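Local coordinates for protein putative D-glycero-D-manno-heptose 7-phosphate kinase (Campylobacter jejuni subsp. jejuni, PDB 4N3O) that phosphorylates D-glycero-alpha-D-manno-heptose 7-phosphate at C-1 with ATP, a step toward the GDP-heptose used in capsule polysaccharide synthesis, at residues M4-T9 / T47-E52; K98-S103 / A131-L136; K283-N288 / Y314-A319; N288-G293 / M304-D309. All coordinates share one frame; numbering follows the deposited sequence.

Contact 1 (M4-T9 / T47-E52); sequences MKTIRT and TLIKRE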
loop_
_atom_site.group_PDB
_atom_site.type_symbol
_atom_site.label_atom_id
_atom_site.label_comp_id
_atom_site.label_asym_id
_atom_site.label_seq_id
_atom_site.Cartn_x
_atom_site.Cartn_y
_atom_site.Cartn_z
HETATM N N MSE A 4 -12.956 -21.292 -12.045
HETATM C CA MSE A 4 -14.095 -20.641 -11.359
HETATM C C MSE A 4 -14.652 -21.338 -10.140
HETATM O O MSE A 4 -15.763 -21.023 -9.718
HETATM C CB MSE A 4 -15.257 -20.389 -12.321
HETATM C CG MSE A 4 -14.793 -19.686 -13.593
HETATM SE SE MSE A 4 -14.066 -17.903 -13.166
HETATM C CE MSE A 4 -15.779 -16.945 -13.422
ATOM N N LYS A 5 -13.911 -22.275 -9.556
ATOM C CA LYS A 5 -14.381 -22.943 -8.334
ATOM C C LYS A 5 -13.631 -22.433 -7.101
ATOM O O LYS A 5 -13.636 -23.083 -6.058
ATOM C CB LYS A 5 -14.237 -24.459 -8.442
ATOM C CG LYS A 5 -12.811 -24.987 -8.449
ATOM C CD LYS A 5 -12.807 -26.511 -8.553
ATOM C CE LYS A 5 -11.400 -27.086 -8.497
ATOM N NZ LYS A 5 -10.721 -26.786 -7.204
ATOM N N THR A 6 -12.999 -21.266 -7.229
ATOM C CA THR A 6 -12.215 -20.666 -6.156
ATOM C C THR A 6 -12.666 -19.236 -5.933
ATOM O O THR A 6 -12.843 -18.480 -6.888
ATOM C CB THR A 6 -10.722 -20.627 -6.519
ATOM O OG1 THR A 6 -10.282 -21.942 -6.843
ATOM C CG2 THR A 6 -9.903 -20.104 -5.371
ATOM N N ILE A 7 -12.850 -18.866 -4.677
ATOM C CA ILE A 7 -13.269 -17.510 -4.339
ATOM C C ILE A 7 -12.178 -16.942 -3.470
ATOM O O ILE A 7 -11.636 -17.650 -2.629
ATOM C CB ILE A 7 -14.571 -17.509 -3.507
ATOM C CG1 ILE A 7 -15.750 -18.053 -4.327
ATOM C CG2 ILE A 7 -14.888 -16.113 -2.961
ATOM C CD1 ILE A 7 -16.277 -17.119 -5.393
ATOM N N ARG A 8 -11.838 -15.675 -3.684
ATOM C CA ARG A 8 -10.866 -15.045 -2.842
ATOM C C ARG A 8 -11.466 -13.753 -2.371
ATOM O O ARG A 8 -12.278 -13.156 -3.083
ATOM C CB ARG A 8 -9.559 -14.726 -3.585
ATOM C CG ARG A 8 -8.857 -15.912 -4.255
ATOM C CD ARG A 8 -7.374 -15.622 -4.444
ATOM N NE ARG A 8 -6.812 -16.392 -5.539
ATOM C CZ ARG A 8 -6.452 -17.671 -5.461
ATOM N NH1 ARG A 8 -5.983 -18.262 -6.538
ATOM N NH2 ARG A 8 -6.585 -18.370 -4.329
ATOM N N THR A 9 -11.092 -13.336 -1.167
ATOM C CA THR A 9 -11.504 -12.036 -0.662
ATOM C C THR A 9 -10.292 -11.373 0.006
ATOM O O THR A 9 -9.365 -12.047 0.516
ATOM C CB THR A 9 -12.703 -12.075 0.326
ATOM O OG1 THR A 9 -12.304 -12.623 1.577
ATOM C CG2 THR A 9 -13.843 -12.882 -0.231
ATOM N N THR A 47 -9.099 -17.371 0.993
ATOM C CA THR A 47 -9.335 -18.165 -0.200
ATOM C C THR A 47 -10.307 -19.293 0.198
ATOM O O THR A 47 -10.077 -20.010 1.186
ATOM C CB THR A 47 -8.054 -18.767 -0.772
ATOM O OG1 THR A 47 -7.303 -17.741 -1.409
ATOM C CG2 THR A 47 -8.373 -19.791 -1.799
ATOM N N LEU A 48 -11.379 -19.452 -0.568
ATOM C CA LEU A 48 -12.355 -20.506 -0.293
ATOM C C LEU A 48 -12.446 -21.387 -1.521
ATOM O O LEU A 48 -12.825 -20.909 -2.599
ATOM C CB LEU A 48 -13.721 -19.907 0.042
ATOM C CG LEU A 48 -14.829 -20.836 0.569
ATOM C CD1 LEU A 48 -16.014 -20.002 1.018
ATOM C CD2 LEU A 48 -15.273 -21.853 -0.465
ATOM N N ILE A 49 -12.097 -22.666 -1.364
ATOM C CA ILE A 49 -12.122 -23.613 -2.485
ATOM C C ILE A 49 -13.143 -24.727 -2.297
ATOM O O ILE A 49 -13.078 -25.499 -1.336
ATOM C CB ILE A 49 -10.744 -24.280 -2.722
ATOM C CG1 ILE A 49 -9.626 -23.231 -2.769
ATOM C CG2 ILE A 49 -10.745 -25.077 -4.025
ATOM C CD1 ILE A 49 -8.248 -23.842 -2.810
ATOM N N LYS A 50 -14.075 -24.809 -3.240
ATOM C CA LYS A 50 -15.077 -25.858 -3.234
ATOM C C LYS A 50 -14.396 -27.195 -3.489
ATOM O O LYS A 50 -13.491 -27.294 -4.326
ATOM C CB LYS A 50 -16.137 -25.611 -4.310
ATOM C CG LYS A 50 -17.185 -26.723 -4.383
ATOM C CD LYS A 50 -18.285 -26.447 -5.400
ATOM C CE LYS A 50 -19.293 -27.594 -5.432
ATOM N NZ LYS A 50 -20.457 -27.299 -6.305
ATOM N N ARG A 51 -14.818 -28.209 -2.748
ATOM C CA ARG A 51 -14.281 -29.564 -2.903
ATOM C C ARG A 51 -15.432 -30.574 -2.796
ATOM O O ARG A 51 -16.366 -30.373 -2.025
ATOM C CB ARG A 51 -13.153 -29.824 -1.894
ATOM C CG ARG A 51 -13.496 -29.494 -0.458
ATOM C CD ARG A 51 -12.267 -29.489 0.449
ATOM N NE ARG A 51 -11.721 -30.823 0.683
ATOM C CZ ARG A 51 -10.687 -31.369 0.045
ATOM N NH1 ARG A 51 -10.021 -30.706 -0.890
ATOM N NH2 ARG A 51 -10.308 -32.598 0.363
ATOM N N GLU A 52 -15.372 -31.643 -3.584
ATOM C CA GLU A 52 -16.453 -32.628 -3.607
ATOM C C GLU A 52 -16.039 -33.952 -3.007
ATOM O O GLU A 52 -15.913 -34.945 -3.706
ATOM C CB GLU A 52 -16.948 -32.823 -5.041
ATOM C CG GLU A 52 -17.409 -31.524 -5.688
ATOM C CD GLU A 52 -17.923 -31.709 -7.101
ATOM O OE1 GLU A 52 -18.454 -32.801 -7.411
ATOM O OE2 GLU A 52 -17.811 -30.750 -7.895
#

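Contact 2 (K98-S103 / A131-L136); sequences KPLSFS and AEWLNL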
loop_
_atom_site.group_PDB
_atom_site.type_symbol
_atom_site.label_atom_id
_atom_site.label_comp_id
_atom_site.label_asym_id
_atom_site.label_seq_id
_atom_site.Cartn_x
_atom_site.Cartn_y
_atom_site.Cartn_z
ATOM N N LYS A 98 -28.397 -26.857 4.210
ATOM C CA LYS A 98 -27.744 -28.133 3.955
ATOM C C LYS A 98 -26.226 -28.012 4.177
ATOM O O LYS A 98 -25.687 -26.899 4.225
ATOM C CB LYS A 98 -28.037 -28.560 2.517
ATOM C CG LYS A 98 -27.601 -27.529 1.477
ATOM C CD LYS A 98 -27.993 -27.917 0.059
ATOM C CE LYS A 98 -27.226 -29.133 -0.434
ATOM N NZ LYS A 98 -27.622 -29.508 -1.820
ATOM N N PRO A 99 -25.532 -29.153 4.311
ATOM C CA PRO A 99 -24.091 -29.094 4.519
ATOM C C PRO A 99 -23.340 -28.639 3.261
ATOM O O PRO A 99 -23.874 -28.703 2.154
ATOM C CB PRO A 99 -23.715 -30.541 4.867
ATOM C CG PRO A 99 -25.003 -31.280 5.059
ATOM C CD PRO A 99 -26.038 -30.536 4.289
ATOM N N LEU A 100 -22.110 -28.175 3.446
ATOM C CA LEU A 100 -21.285 -27.706 2.335
ATOM C C LEU A 100 -19.906 -28.330 2.457
ATOM O O LEU A 100 -19.464 -28.663 3.571
ATOM C CB LEU A 100 -21.168 -26.181 2.375
ATOM C CG LEU A 100 -22.489 -25.405 2.433
ATOM C CD1 LEU A 100 -22.196 -23.956 2.793
ATOM C CD2 LEU A 100 -23.277 -25.509 1.131
ATOM N N SER A 101 -19.226 -28.489 1.323
ATOM C CA SER A 101 -17.883 -29.075 1.321
ATOM C C SER A 101 -16.900 -28.085 0.681
ATOM O O SER A 101 -17.079 -27.674 -0.465
ATOM C CB SER A 101 -17.898 -30.427 0.608
ATOM O OG SER A 101 -16.661 -31.113 0.767
ATOM N N PHE A 102 -15.859 -27.716 1.427
ATOM C CA PHE A 102 -14.914 -26.699 0.980
ATOM C C PHE A 102 -13.718 -26.621 1.893
ATOM O O PHE A 102 -13.735 -27.192 2.984
ATOM C CB PHE A 102 -15.586 -25.332 1.093
ATOM C CG PHE A 102 -15.930 -24.967 2.521
ATOM C CD1 PHE A 102 -17.143 -25.346 3.075
ATOM C CD2 PHE A 102 -15.010 -24.312 3.323
ATOM C CE1 PHE A 102 -17.443 -25.053 4.396
ATOM C CE2 PHE A 102 -15.307 -23.998 4.639
ATOM C CZ PHE A 102 -16.524 -24.367 5.181
ATOM N N SER A 103 -12.703 -25.869 1.453
ATOM C CA SER A 103 -11.514 -25.580 2.260
ATOM C C SER A 103 -11.408 -24.057 2.327
ATOM O O SER A 103 -11.613 -23.387 1.330
ATOM C CB SER A 103 -10.248 -26.175 1.661
ATOM O OG SER A 103 -9.895 -25.545 0.448
ATOM N N ALA A 131 -20.696 -15.577 0.855
ATOM C CA ALA A 131 -21.727 -14.843 0.137
ATOM C C ALA A 131 -21.511 -14.852 -1.384
ATOM O O ALA A 131 -22.453 -15.056 -2.147
ATOM C CB ALA A 131 -21.802 -13.414 0.654
ATOM N N GLU A 132 -20.264 -14.633 -1.783
ATOM C CA GLU A 132 -19.854 -14.610 -3.186
ATOM C C GLU A 132 -19.968 -15.993 -3.818
ATOM O O GLU A 132 -20.426 -16.149 -4.953
ATOM C CB GLU A 132 -18.389 -14.177 -3.256
ATOM C CG GLU A 132 -17.793 -14.082 -4.650
ATOM C CD GLU A 132 -18.232 -12.842 -5.395
ATOM O OE1 GLU A 132 -19.383 -12.403 -5.194
ATOM O OE2 GLU A 132 -17.424 -12.315 -6.182
ATOM N N TRP A 133 -19.533 -16.990 -3.062
ATOM C CA TRP A 133 -19.523 -18.358 -3.510
ATOM C C TRP A 133 -20.944 -18.916 -3.672
ATOM O O TRP A 133 -21.268 -19.559 -4.677
ATOM C CB TRP A 133 -18.746 -19.222 -2.520
ATOM C CG TRP A 133 -18.828 -20.674 -2.836
ATOM C CD1 TRP A 133 -18.794 -21.238 -4.076
ATOM C CD2 TRP A 133 -18.872 -21.758 -1.899
ATOM N NE1 TRP A 133 -18.868 -22.608 -3.974
ATOM C CE2 TRP A 133 -18.911 -22.955 -2.649
ATOM C CE3 TRP A 133 -18.898 -21.838 -0.503
ATOM C CZ2 TRP A 133 -18.975 -24.214 -2.051
ATOM C CZ3 TRP A 133 -18.956 -23.090 0.089
ATOM C CH2 TRP A 133 -18.994 -24.264 -0.689
ATOM N N LEU A 134 -21.783 -18.653 -2.678
ATOM C CA LEU A 134 -23.138 -19.177 -2.650
ATOM C C LEU A 134 -24.180 -18.223 -3.216
ATOM O O LEU A 134 -25.363 -18.545 -3.203
ATOM C CB LEU A 134 -23.482 -19.539 -1.213
ATOM C CG LEU A 134 -22.497 -20.542 -0.595
ATOM C CD1 LEU A 134 -22.618 -20.579 0.917
ATOM C CD2 LEU A 134 -22.712 -21.924 -1.203
ATOM N N ASN A 135 -23.748 -17.057 -3.708
ATOM C CA ASN A 135 -24.653 -16.068 -4.320
ATOM C C ASN A 135 -25.743 -15.620 -3.350
ATOM O O ASN A 135 -26.897 -15.454 -3.725
ATOM C CB ASN A 135 -25.290 -16.653 -5.586
ATOM C CG ASN A 135 -25.974 -15.595 -6.464
ATOM O OD1 ASN A 135 -25.626 -14.408 -6.431
ATOM N ND2 ASN A 135 -26.934 -16.037 -7.283
ATOM N N LEU A 136 -25.373 -15.425 -2.096
ATOM C CA LEU A 136 -26.340 -15.024 -1.086
ATOM C C LEU A 136 -26.783 -13.592 -1.314
ATOM O O LEU A 136 -25.980 -12.762 -1.710
ATOM C CB LEU A 136 -25.706 -15.148 0.298
ATOM C CG LEU A 136 -25.121 -16.513 0.650
ATOM C CD1 LEU A 136 -24.516 -16.461 2.042
ATOM C CD2 LEU A 136 -26.189 -17.590 0.560
#

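Contact 3 (K283-N288 / Y314-A319); sequences KLAIDN and YNLIKA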
loop_
_atom_site.group_PDB
_atom_site.type_symbol
_atom_site.label_atom_id
_atom_site.label_comp_id
_atom_site.label_asym_id
_atom_site.label_seq_id
_atom_site.Cartn_x
_atom_site.Cartn_y
_atom_site.Cartn_z
ATOM N N LYS A 283 9.961 9.477 22.932
ATOM C CA LYS A 283 11.041 10.455 23.036
ATOM C C LYS A 283 11.922 10.437 21.788
ATOM O O LYS A 283 12.207 11.473 21.190
ATOM C CB LYS A 283 11.913 10.094 24.236
ATOM C CG LYS A 283 13.188 10.909 24.403
ATOM C CD LYS A 283 14.204 10.189 25.301
ATOM C CE LYS A 283 13.658 9.777 26.673
ATOM N NZ LYS A 283 13.186 10.922 27.495
ATOM N N LEU A 284 12.366 9.248 21.416
ATOM C CA LEU A 284 13.230 9.071 20.257
ATOM C C LEU A 284 12.571 9.571 18.971
ATOM O O LEU A 284 13.235 10.112 18.097
ATOM C CB LEU A 284 13.626 7.595 20.138
ATOM C CG LEU A 284 14.277 7.059 18.852
ATOM C CD1 LEU A 284 14.738 5.631 19.062
ATOM C CD2 LEU A 284 13.324 7.090 17.678
ATOM N N ALA A 285 11.259 9.415 18.880
ATOM C CA ALA A 285 10.525 9.803 17.697
ATOM C C ALA A 285 10.378 11.316 17.621
ATOM O O ALA A 285 10.517 11.904 16.549
ATOM C CB ALA A 285 9.159 9.108 17.671
ATOM N N ILE A 286 10.073 11.941 18.752
ATOM C CA ILE A 286 9.944 13.381 18.800
ATOM C C ILE A 286 11.324 13.995 18.529
ATOM O O ILE A 286 11.439 15.000 17.857
ATOM C CB ILE A 286 9.426 13.866 20.164
ATOM C CG1 ILE A 286 8.040 13.273 20.484
ATOM C CG2 ILE A 286 9.361 15.389 20.198
ATOM C CD1 ILE A 286 6.928 13.750 19.580
ATOM N N ASP A 287 12.373 13.364 19.030
ATOM C CA ASP A 287 13.715 13.891 18.816
ATOM C C ASP A 287 14.076 13.901 17.342
ATOM O O ASP A 287 14.803 14.770 16.878
ATOM C CB ASP A 287 14.757 13.087 19.620
ATOM C CG ASP A 287 14.788 13.465 21.119
ATOM O OD1 ASP A 287 14.200 14.505 21.497
ATOM O OD2 ASP A 287 15.421 12.728 21.912
ATOM N N ASN A 288 13.506 12.964 16.601
ATOM C CA ASN A 288 13.808 12.798 15.187
ATOM C C ASN A 288 12.785 13.322 14.204
ATOM O O ASN A 288 12.742 12.861 13.069
ATOM C CB ASN A 288 14.055 11.319 14.911
ATOM C CG ASN A 288 15.415 10.864 15.369
ATOM O OD1 ASN A 288 16.416 11.170 14.735
ATOM N ND2 ASN A 288 15.455 10.075 16.429
ATOM N N TYR A 314 12.031 10.558 6.511
ATOM C CA TYR A 314 13.013 9.533 6.194
ATOM C C TYR A 314 13.950 9.297 7.374
ATOM O O TYR A 314 14.213 8.144 7.730
ATOM C CB TYR A 314 13.809 9.851 4.942
ATOM C CG TYR A 314 14.858 8.811 4.685
ATOM C CD1 TYR A 314 14.538 7.605 4.073
ATOM C CD2 TYR A 314 16.159 9.008 5.091
ATOM C CE1 TYR A 314 15.503 6.631 3.855
ATOM C CE2 TYR A 314 17.126 8.045 4.884
ATOM C CZ TYR A 314 16.794 6.858 4.260
ATOM O OH TYR A 314 17.783 5.907 4.052
ATOM N N ASN A 315 14.455 10.386 7.967
ATOM C CA ASN A 315 15.345 10.265 9.109
ATOM C C ASN A 315 14.620 9.641 10.328
ATOM O O ASN A 315 15.219 8.921 11.083
ATOM C CB ASN A 315 16.054 11.598 9.439
ATOM C CG ASN A 315 17.179 11.938 8.437
ATOM O OD1 ASN A 315 17.974 11.072 8.038
ATOM N ND2 ASN A 315 17.255 13.214 8.035
ATOM N N LEU A 316 13.340 9.907 10.495
ATOM C CA LEU A 316 12.582 9.277 11.578
ATOM C C LEU A 316 12.518 7.766 11.339
ATOM O O LEU A 316 12.810 6.971 12.224
ATOM C CB LEU A 316 11.185 9.866 11.665
ATOM C CG LEU A 316 10.184 9.200 12.606
ATOM C CD1 LEU A 316 10.761 8.967 13.989
ATOM C CD2 LEU A 316 8.941 10.082 12.663
ATOM N N ILE A 317 12.160 7.383 10.123
ATOM C CA ILE A 317 12.094 5.978 9.751
ATOM C C ILE A 317 13.457 5.314 9.982
ATOM O O ILE A 317 13.543 4.220 10.533
ATOM C CB ILE A 317 11.632 5.830 8.296
ATOM C CG1 ILE A 317 10.163 6.224 8.193
ATOM C CG2 ILE A 317 11.781 4.402 7.817
ATOM C CD1 ILE A 317 9.593 6.161 6.795
ATOM N N LYS A 318 14.519 6.011 9.606
ATOM C CA LYS A 318 15.867 5.492 9.759
ATOM C C LYS A 318 16.214 5.236 11.244
ATOM O O LYS A 318 16.817 4.210 11.588
ATOM C CB LYS A 318 16.862 6.464 9.110
ATOM C CG LYS A 318 18.292 5.964 9.024
ATOM C CD LYS A 318 19.214 6.966 8.330
ATOM C CE LYS A 318 19.452 8.206 9.180
ATOM N NZ LYS A 318 20.366 9.167 8.512
ATOM N N ALA A 319 15.846 6.153 12.127
ATOM C CA ALA A 319 16.139 5.937 13.539
ATOM C C ALA A 319 15.307 4.745 14.046
ATOM O O ALA A 319 15.838 3.841 14.686
ATOM C CB ALA A 319 15.876 7.196 14.359
#

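Contact 4 (N288-G293 / M304-D309); sequences NGAYSG and MFFFVD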
loop_
_atom_site.group_PDB
_atom_site.type_symbol
_atom_site.label_atom_id
_atom_site.label_comp_id
_atom_site.label_asym_id
_atom_site.label_seq_id
_atom_site.Cartn_x
_atom_site.Cartn_y
_atom_site.Cartn_z
ATOM N N ASN A 288 13.506 12.964 16.601
ATOM C CA ASN A 288 13.808 12.798 15.187
ATOM C C ASN A 288 12.785 13.322 14.204
ATOM O O ASN A 288 12.742 12.861 13.069
ATOM C CB ASN A 288 14.055 11.319 14.911
ATOM C CG ASN A 288 15.415 10.864 15.369
ATOM O OD1 ASN A 288 16.416 11.170 14.735
ATOM N ND2 ASN A 288 15.455 10.075 16.429
ATOM N N GLY A 289 11.957 14.271 14.597
ATOM C CA GLY A 289 11.029 14.810 13.605
ATOM C C GLY A 289 9.556 14.648 13.874
ATOM O O GLY A 289 8.757 15.446 13.387
ATOM N N ALA A 290 9.168 13.626 14.623
ATOM C CA ALA A 290 7.751 13.470 14.951
ATOM C C ALA A 290 7.347 14.627 15.864
ATOM O O ALA A 290 8.176 15.127 16.634
ATOM C CB ALA A 290 7.489 12.137 15.639
ATOM N N TYR A 291 6.102 15.076 15.744
ATOM C CA TYR A 291 5.587 16.148 16.606
ATOM C C TYR A 291 4.332 15.707 17.337
ATOM O O TYR A 291 3.715 16.485 18.054
ATOM C CB TYR A 291 5.321 17.440 15.814
ATOM C CG TYR A 291 4.366 17.326 14.644
ATOM C CD1 TYR A 291 2.979 17.393 14.826
ATOM C CD2 TYR A 291 4.848 17.202 13.346
ATOM C CE1 TYR A 291 2.104 17.307 13.749
ATOM C CE2 TYR A 291 3.984 17.116 12.262
ATOM C CZ TYR A 291 2.614 17.170 12.462
ATOM O OH TYR A 291 1.772 17.083 11.366
ATOM N N SER A 292 3.976 14.439 17.178
ATOM C CA SER A 292 2.770 13.911 17.803
ATOM C C SER A 292 2.665 12.420 17.502
ATOM O O SER A 292 3.044 11.974 16.422
ATOM C CB SER A 292 1.526 14.646 17.268
ATOM O OG SER A 292 0.338 14.168 17.862
ATOM N N GLY A 293 2.149 11.658 18.460
ATOM C CA GLY A 293 1.977 10.228 18.283
ATOM C C GLY A 293 1.072 9.617 19.338
ATOM O O GLY A 293 0.871 10.207 20.398
HETATM N N MSE A 304 2.696 2.257 17.423
HETATM C CA MSE A 304 2.652 3.680 17.657
HETATM C C MSE A 304 2.401 4.242 16.309
HETATM O O MSE A 304 2.831 3.684 15.316
HETATM C CB MSE A 304 3.933 4.208 18.283
HETATM C CG MSE A 304 3.845 4.047 19.795
HETATM SE SE MSE A 304 5.498 4.626 20.680
HETATM C CE MSE A 304 4.662 6.127 21.635
ATOM N N PHE A 305 1.688 5.351 16.271
ATOM C CA PHE A 305 1.340 6.017 15.045
ATOM C C PHE A 305 1.794 7.444 15.244
ATOM O O PHE A 305 1.425 8.073 16.228
ATOM C CB PHE A 305 -0.168 5.886 14.868
ATOM C CG PHE A 305 -0.721 6.646 13.735
ATOM C CD1 PHE A 305 -0.276 6.411 12.445
ATOM C CD2 PHE A 305 -1.759 7.527 13.930
ATOM C CE1 PHE A 305 -0.817 7.097 11.373
ATOM C CE2 PHE A 305 -2.308 8.222 12.863
ATOM C CZ PHE A 305 -1.836 8.008 11.584
ATOM N N PHE A 306 2.645 7.940 14.353
ATOM C CA PHE A 306 3.176 9.306 14.495
ATOM C C PHE A 306 2.818 10.253 13.365
ATOM O O PHE A 306 2.537 9.842 12.241
ATOM C CB PHE A 306 4.713 9.300 14.546
ATOM C CG PHE A 306 5.305 8.460 15.637
ATOM C CD1 PHE A 306 5.336 8.914 16.936
ATOM C CD2 PHE A 306 5.903 7.248 15.345
ATOM C CE1 PHE A 306 5.910 8.160 17.937
ATOM C CE2 PHE A 306 6.482 6.482 16.348
ATOM C CZ PHE A 306 6.484 6.941 17.647
ATOM N N PHE A 307 2.834 11.530 13.712
ATOM C CA PHE A 307 2.682 12.641 12.780
ATOM C C PHE A 307 4.067 13.273 12.711
ATOM O O PHE A 307 4.668 13.583 13.738
ATOM C CB PHE A 307 1.658 13.656 13.246
ATOM C CG PHE A 307 0.309 13.450 12.670
ATOM C CD1 PHE A 307 -0.414 12.311 12.960
ATOM C CD2 PHE A 307 -0.257 14.416 11.848
ATOM C CE1 PHE A 307 -1.674 12.117 12.422
ATOM C CE2 PHE A 307 -1.511 14.235 11.311
ATOM C CZ PHE A 307 -2.222 13.081 11.598
ATOM N N VAL A 308 4.567 13.433 11.496
ATOM C CA VAL A 308 5.899 13.964 11.271
ATOM C C VAL A 308 5.934 14.898 10.077
ATOM O O VAL A 308 5.112 14.824 9.170
ATOM C CB VAL A 308 6.889 12.821 10.972
ATOM C CG1 VAL A 308 6.539 12.133 9.658
ATOM C CG2 VAL A 308 8.319 13.333 10.930
ATOM N N ASP A 309 6.890 15.796 10.094
ATOM C CA ASP A 309 7.083 16.668 8.977
ATOM C C ASP A 309 7.597 15.770 7.835
ATOM O O ASP A 309 8.550 15.000 8.022
ATOM C CB ASP A 309 8.114 17.712 9.342
ATOM C CG ASP A 309 8.476 18.592 8.196
ATOM O OD1 ASP A 309 7.614 18.884 7.342
ATOM O OD2 ASP A 309 9.643 19.017 8.173
#

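Contact 1 (M4-T9 / T47-E52)
Ile7 and Leu48 face each other as an antiparallel hydrogen-bonded pair, with Ile7 N giving to Leu48 O at 2.9 Å and Leu48 N giving back to Ile7 O at 2.7 Å. Both bonds are nearly straight. A third backbone bond, Lys50 N to Lys5 O, is long at 3.3 Å and weak, where the strands 6-9 and 47-50 part. Ile7 O also receives a CA-H...O contact from Thr47.

The other polar link is between side chains. Arg8 and Thr47, a non-hydrogen-bonded pair, lie side by side, and Arg8 NH2 donates in the guanidinium plane to Thr47 OG1 at 3.1 Å. Arg8 runs extended from CG to NE, which carries its flat end past the threonine hydroxyl.

Packing contacts are divided between the two sheet faces. Beside Arg8, Thr6 CG2 meets Thr47 CG2 at 3.9 Å and also lies over one guanidinium face, 3.8 Å above its plane. Ile49 continues this face, its CG2 3.6 Å from Lys5 NZ. On the other face, Ile7 and Leu48 approach through CB atoms and turn to Trp133 of helix 118-134, within the N-terminal part of this GHMP kinase. The in-plane bond and the methyl over its face probably limit rotation of the Arg8 guanidinium, whose NE makes a salt bridge with Glu197 of the second subunit.

Contact 2 (K98-S103 / A131-L136)
Trp133 sends the far corner of its six-membered ring from the end of helix 118-134 against the chain entering strand 102-108, and most of the contact gathers there. Its CH2 lies 4.0 Å from Phe102 CB, 4.2 Å from Leu100 CB and 3.9 Å from the carbonyl O of Ser101. With CG anti to the backbone N (chi1 173°), the indole projects from the helix toward the strand. The Phe102 side chain crosses it at about a right angle, and its CD1 comes within 4.2 Å of Trp133 CZ3. The Phe102 ring also meets Phe130 edge-to-face.

The pairing is a helix end covering one face of the mixed sheet in the N-terminal GHMP kinase domain, where Leu48 of strand 42-50 also touches both Phe102 and Trp133. On the side of helix 82-96, where Leu134 also meets Ile91 and Thr96, the contact thins to one pair of leucine tips: Leu100 CD1 and Leu134 CD1 reach each other at 3.9 Å. Leu134 extends its other branch, CD2, over one face of Trp133, 3.8 Å above the ring plane. Leu100, Trp133 and Leu134 all stay partly exposed to solvent. Ser101 points away from the helix, and its OG bonds to Lys55 O instead.

Contact 3 (K283-N288 / Y314-A319)
The end of helix 276-287 comes close to helix 313-320 at Asn288 and Leu316, whose CA atoms are 5.2 Å apart, and Asn288 is the first residue to leave helical backbone angles. These two helices cover one face of the antiparallel sheet in the C-terminal GHMP kinase domain, and the contact joins them on that face.

Leu316 supplies the deeper part. A chi1 of 172° and a chi2 of 49° turn its CD1 branch toward the first helix, where it lies 3.8 Å from Ala285 CA and 4.0 Å from Ala285 CB. Leu316 CB packs against the carbonyl O of Asn288, at 3.7 Å. Toward the sheet, Leu316 and Ala285 both rest on Ala290 of strand 290-296, and Leu316 reaches Val308 and Val203 as well.

Nearer the surface, Ala319 offers a methyl to two partners. Leu284 CD2 touches it at 4.2 Å, and the Asn288 amide approaches it more closely. The amide is tied back to its own helix, where Leu284 O also accepts a weak backbone bond from Asn288 N. Asn288 ND2 donates to Leu284 O at 2.8 Å, with an N-H...O angle of 156° and the acceptor tilted out of the amide plane; the same nitrogen lies 3.6 Å from Ala319 CB.

Contact 4 (N288-G293 / M304-D309)
Tyr291 N donates to Phe307 O at 2.9 Å, and Phe307 N donates to Ser292 O at 2.8 Å. These bonds join the two strands of a beta hairpin, 290-296 with 303-308, in the antiparallel sheet of the C-terminal GHMP kinase domain, at a classic beta bulge that sets Tyr291 and Ser292 opposite Phe307. CA-H...O contacts flank them, from Ala290 to Phe307 O and from Phe306 to Ser292 O.

On the face covered by helices 276-287 and 313-320, Ala290 CB meets Phe306 CD1 at 4.1 Å. The Phe306 ring has Ser292 O at its edge and packs directly on the glycine backbone, CD1 3.9 Å from Gly293 CA. Val308 CG2 packs on Gly289 O at 3.3 Å; Gly289, with positive phi, is the C-prime residue of the Schellman motif ending helix 276-287.

On the opposite face, Ser292 CB packs on Phe307 CB, and the Phe307 ring meets Trp263 with the ring planes at about 90°. The bulge and a chi1 of 57° together fold the Tyr291 phenol back across the partner strand. Phe307 O lies over one face of this ring, and Phe307 CB makes a CH-pi contact 4.0 Å from its centroid. The phenol OH reaches the edge of the Phe307 ring, 3.4 Å from CD2.

In the fold
Contacts 1 and 2 adjoin in one mixed sheet and contacts 3 and 4 in the C-terminal domain, with the centres of contacts 1 and 4 about 43 Å apart on opposite sides of the chain's centre. Each pair combines antiparallel strand bonding with apolar helix packing. Contact 4 is the buried one and is nested in the loop closed by contact 3; they share Asn288, and Ala285 O accepts from Ala290 N. Contact 2 lies at the surface, yet the backbone hydrogen bond from Ile49 N to Ser103 O ties its strand to contact 1. Contacts 1 and 3, both partly buried, touch the second subunit: Arg8 pairs with Glu197 of that subunit, whereas contact 3 meets it by packing.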